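Local coordinates for X-ray repair cross complementing protein 1 variant (Homo sapiens, PDB 6WH1) that probably serves as a scaffold that assembles DNA single-strand break repair complexes, this chain being its C-terminal BRCT domain, at residues I26-A31 / W74-N79. Numbering follows the deposited sequence.
Sequences IRYVTA and WIYSCN
Tyr-28 is central to the contact, with Asn-79 over one face of its ring and Ile-75 against its CB. The Asn-79 amide stacks on that face, CG of Asn-79 3.8 Å above the ring plane, and the ring and amide planes are 13° apart. CB of Asn-79 adds a CH-pi contact, 4.0 Å from the Tyr-28 ring centroid. Asn-79 holds CG trans to its own backbone N (chi1 173°), which carries the amide across the ring. Asparagine suits the place because it is flat enough to stack yet polar enough for a partly exposed position. The phenol OH of Tyr-28 finds its hydrogen-bond partner in Lys-24, one turn back on its own helix.

The second tyrosine makes an edge contact: CD1 of Tyr-76 meets CE2 of Tyr-28 at 3.9 Å, each atom lying near the plane of the other's ring. The CB of Tyr-76 points away from segment 26-31, but its long side chain brings the ring back to it, where it also touches Glu-21, Lys-24 and Leu-25.

On the side facing strand 10-13 the packing is aliphatic. CG2 of Ile-75 presses on CB of Tyr-28 at 3.5 Å, while CD1 of Ile-75 lies 3.9 Å from CG2 of Val-29. Branched side chains fill this buried level well, and both Ile-75 and Val-29 continue onto Phe-11 of strand 10-13.

The axes of segments 26-31 and 74-79 approach to 9.8 Å, their directions 55° apart. This pairing of the first and last helices, 21-31 and 72-81, beside the central four-stranded parallel sheet is characteristic of the BRCT fold.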
loop_
_atom_site.group_PDB
_atom_site.type_symbol
_atom_site.label_atom_id
_atom_site.label_comp_id
_atom_site.label_asym_id
_atom_site.label_seq_id
_atom_site.Cartn_x
_atom_site.Cartn_y
_atom_site.Cartn_z
ATOM N N ILE A 26 2.353 1.686 3.059
ATOM C CA ILE A 26 1.752 1.353 1.771
ATOM C C ILE A 26 0.991 0.038 1.875
ATOM O O ILE A 26 -0.167 -0.071 1.447
ATOM C CB ILE A 26 2.831 1.299 0.674
ATOM C CG1 ILE A 26 3.298 2.715 0.320
ATOM C CG2 ILE A 26 2.313 0.557 -0.555
ATOM C CD1 ILE A 26 4.558 2.747 -0.516
ATOM N N ARG A 27 1.623 -0.969 2.484
ATOM C CA ARG A 27 0.989 -2.274 2.632
ATOM C C ARG A 27 -0.334 -2.164 3.380
ATOM O O ARG A 27 -1.360 -2.674 2.922
ATOM C CB ARG A 27 1.938 -3.235 3.351
ATOM C CG ARG A 27 1.327 -4.588 3.680
ATOM C CD ARG A 27 2.360 -5.538 4.277
ATOM N NE ARG A 27 1.753 -6.762 4.795
ATOM C CZ ARG A 27 2.438 -7.775 5.316
ATOM N NH1 ARG A 27 1.802 -8.851 5.763
ATOM N NH2 ARG A 27 3.761 -7.715 5.388
ATOM N N TYR A 28 -0.334 -1.485 4.529
ATOM C CA TYR A 28 -1.533 -1.476 5.368
ATOM C C TYR A 28 -2.658 -0.660 4.735
ATOM O O TYR A 28 -3.821 -1.101 4.708
ATOM C CB TYR A 28 -1.199 -0.946 6.761
ATOM C CG TYR A 28 -0.350 -1.888 7.585
ATOM C CD1 TYR A 28 -0.130 -3.195 7.176
ATOM C CD2 TYR A 28 0.226 -1.468 8.777
ATOM C CE1 TYR A 28 0.646 -4.059 7.928
ATOM C CE2 TYR A 28 1.002 -2.323 9.535
ATOM C CZ TYR A 28 1.208 -3.617 9.106
ATOM O OH TYR A 28 1.981 -4.470 9.861
ATOM N N VAL A 29 -2.335 0.532 4.222
ATOM C CA VAL A 29 -3.357 1.355 3.586
ATOM C C VAL A 29 -3.964 0.622 2.397
ATOM O O VAL A 29 -5.187 0.625 2.210
ATOM C CB VAL A 29 -2.772 2.721 3.180
ATOM C CG1 VAL A 29 -3.785 3.518 2.368
ATOM C CG2 VAL A 29 -2.352 3.502 4.415
ATOM N N THR A 30 -3.130 -0.041 1.585
ATOM C CA THR A 30 -3.661 -0.815 0.468
ATOM C C THR A 30 -4.529 -1.962 0.965
ATOM O O THR A 30 -5.624 -2.201 0.441
ATOM C CB THR A 30 -2.518 -1.354 -0.390
ATOM O OG1 THR A 30 -1.605 -0.294 -0.696
ATOM C CG2 THR A 30 -3.061 -1.951 -1.683
ATOM N N ALA A 31 -4.051 -2.682 1.984
ATOM C CA ALA A 31 -4.759 -3.848 2.496
ATOM C C ALA A 31 -6.174 -3.487 2.907
ATOM O O ALA A 31 -7.133 -4.198 2.581
ATOM C CB ALA A 31 -3.993 -4.438 3.680
ATOM N N TRP A 74 -1.163 5.669 13.697
ATOM C CA TRP A 74 -2.582 5.477 13.411
ATOM C C TRP A 74 -2.793 4.264 12.520
ATOM O O TRP A 74 -3.614 3.392 12.821
ATOM C CB TRP A 74 -3.165 6.723 12.747
ATOM C CG TRP A 74 -4.608 6.577 12.351
ATOM C CD1 TRP A 74 -5.597 5.975 13.075
ATOM C CD2 TRP A 74 -5.223 7.037 11.138
ATOM N NE1 TRP A 74 -6.789 6.036 12.392
ATOM C CE2 TRP A 74 -6.587 6.685 11.201
ATOM C CE3 TRP A 74 -4.754 7.717 10.011
ATOM C CZ2 TRP A 74 -7.487 6.988 10.178
ATOM C CZ3 TRP A 74 -5.651 8.017 8.993
ATOM C CH2 TRP A 74 -7.001 7.650 9.085
ATOM N N ILE A 75 -2.060 4.201 11.406
ATOM C CA ILE A 75 -2.170 3.070 10.491
ATOM C C ILE A 75 -1.773 1.778 11.193
ATOM O O ILE A 75 -2.454 0.746 11.069
ATOM C CB ILE A 75 -1.308 3.324 9.240
ATOM C CG1 ILE A 75 -1.557 4.733 8.688
ATOM C CG2 ILE A 75 -1.575 2.274 8.183
ATOM C CD1 ILE A 75 -2.899 4.904 8.022
ATOM N N TYR A 76 -0.665 1.813 11.942
ATOM C CA TYR A 76 -0.199 0.599 12.615
ATOM C C TYR A 76 -1.262 0.053 13.561
ATOM O O TYR A 76 -1.589 -1.139 13.528
ATOM C CB TYR A 76 1.095 0.869 13.380
ATOM C CG TYR A 76 2.227 1.361 12.521
ATOM C CD1 TYR A 76 2.411 0.871 11.235
ATOM C CD2 TYR A 76 3.110 2.321 12.992
ATOM C CE1 TYR A 76 3.441 1.324 10.444
ATOM C CE2 TYR A 76 4.145 2.780 12.210
ATOM C CZ TYR A 76 4.307 2.278 10.937
ATOM O OH TYR A 76 5.336 2.733 10.151
ATOM N N SER A 77 -1.815 0.915 14.417
ATOM C CA SER A 77 -2.798 0.460 15.397
ATOM C C SER A 77 -4.123 0.106 14.748
ATOM O O SER A 77 -4.844 -0.762 15.257
ATOM C CB SER A 77 -3.003 1.522 16.478
ATOM O OG SER A 77 -1.779 2.126 16.846
ATOM N N CYS A 78 -4.472 0.768 13.642
ATOM C CA CYS A 78 -5.622 0.331 12.864
ATOM C C CYS A 78 -5.442 -1.110 12.423
ATOM O O CYS A 78 -6.387 -1.906 12.459
ATOM C CB CYS A 78 -5.819 1.240 11.652
ATOM S SG CYS A 78 -6.792 2.733 11.943
ATOM N N ASN A 79 -4.219 -1.469 12.027
ATOM C CA ASN A 79 -3.948 -2.859 11.674
ATOM C C ASN A 79 -4.006 -3.767 12.900
ATOM O O ASN A 79 -4.523 -4.888 12.826
ATOM C CB ASN A 79 -2.587 -2.979 10.992
ATOM C CG ASN A 79 -2.181 -4.421 10.755
ATOM O OD1 ASN A 79 -2.749 -5.105 9.902
ATOM N ND2 ASN A 79 -1.204 -4.896 11.521
#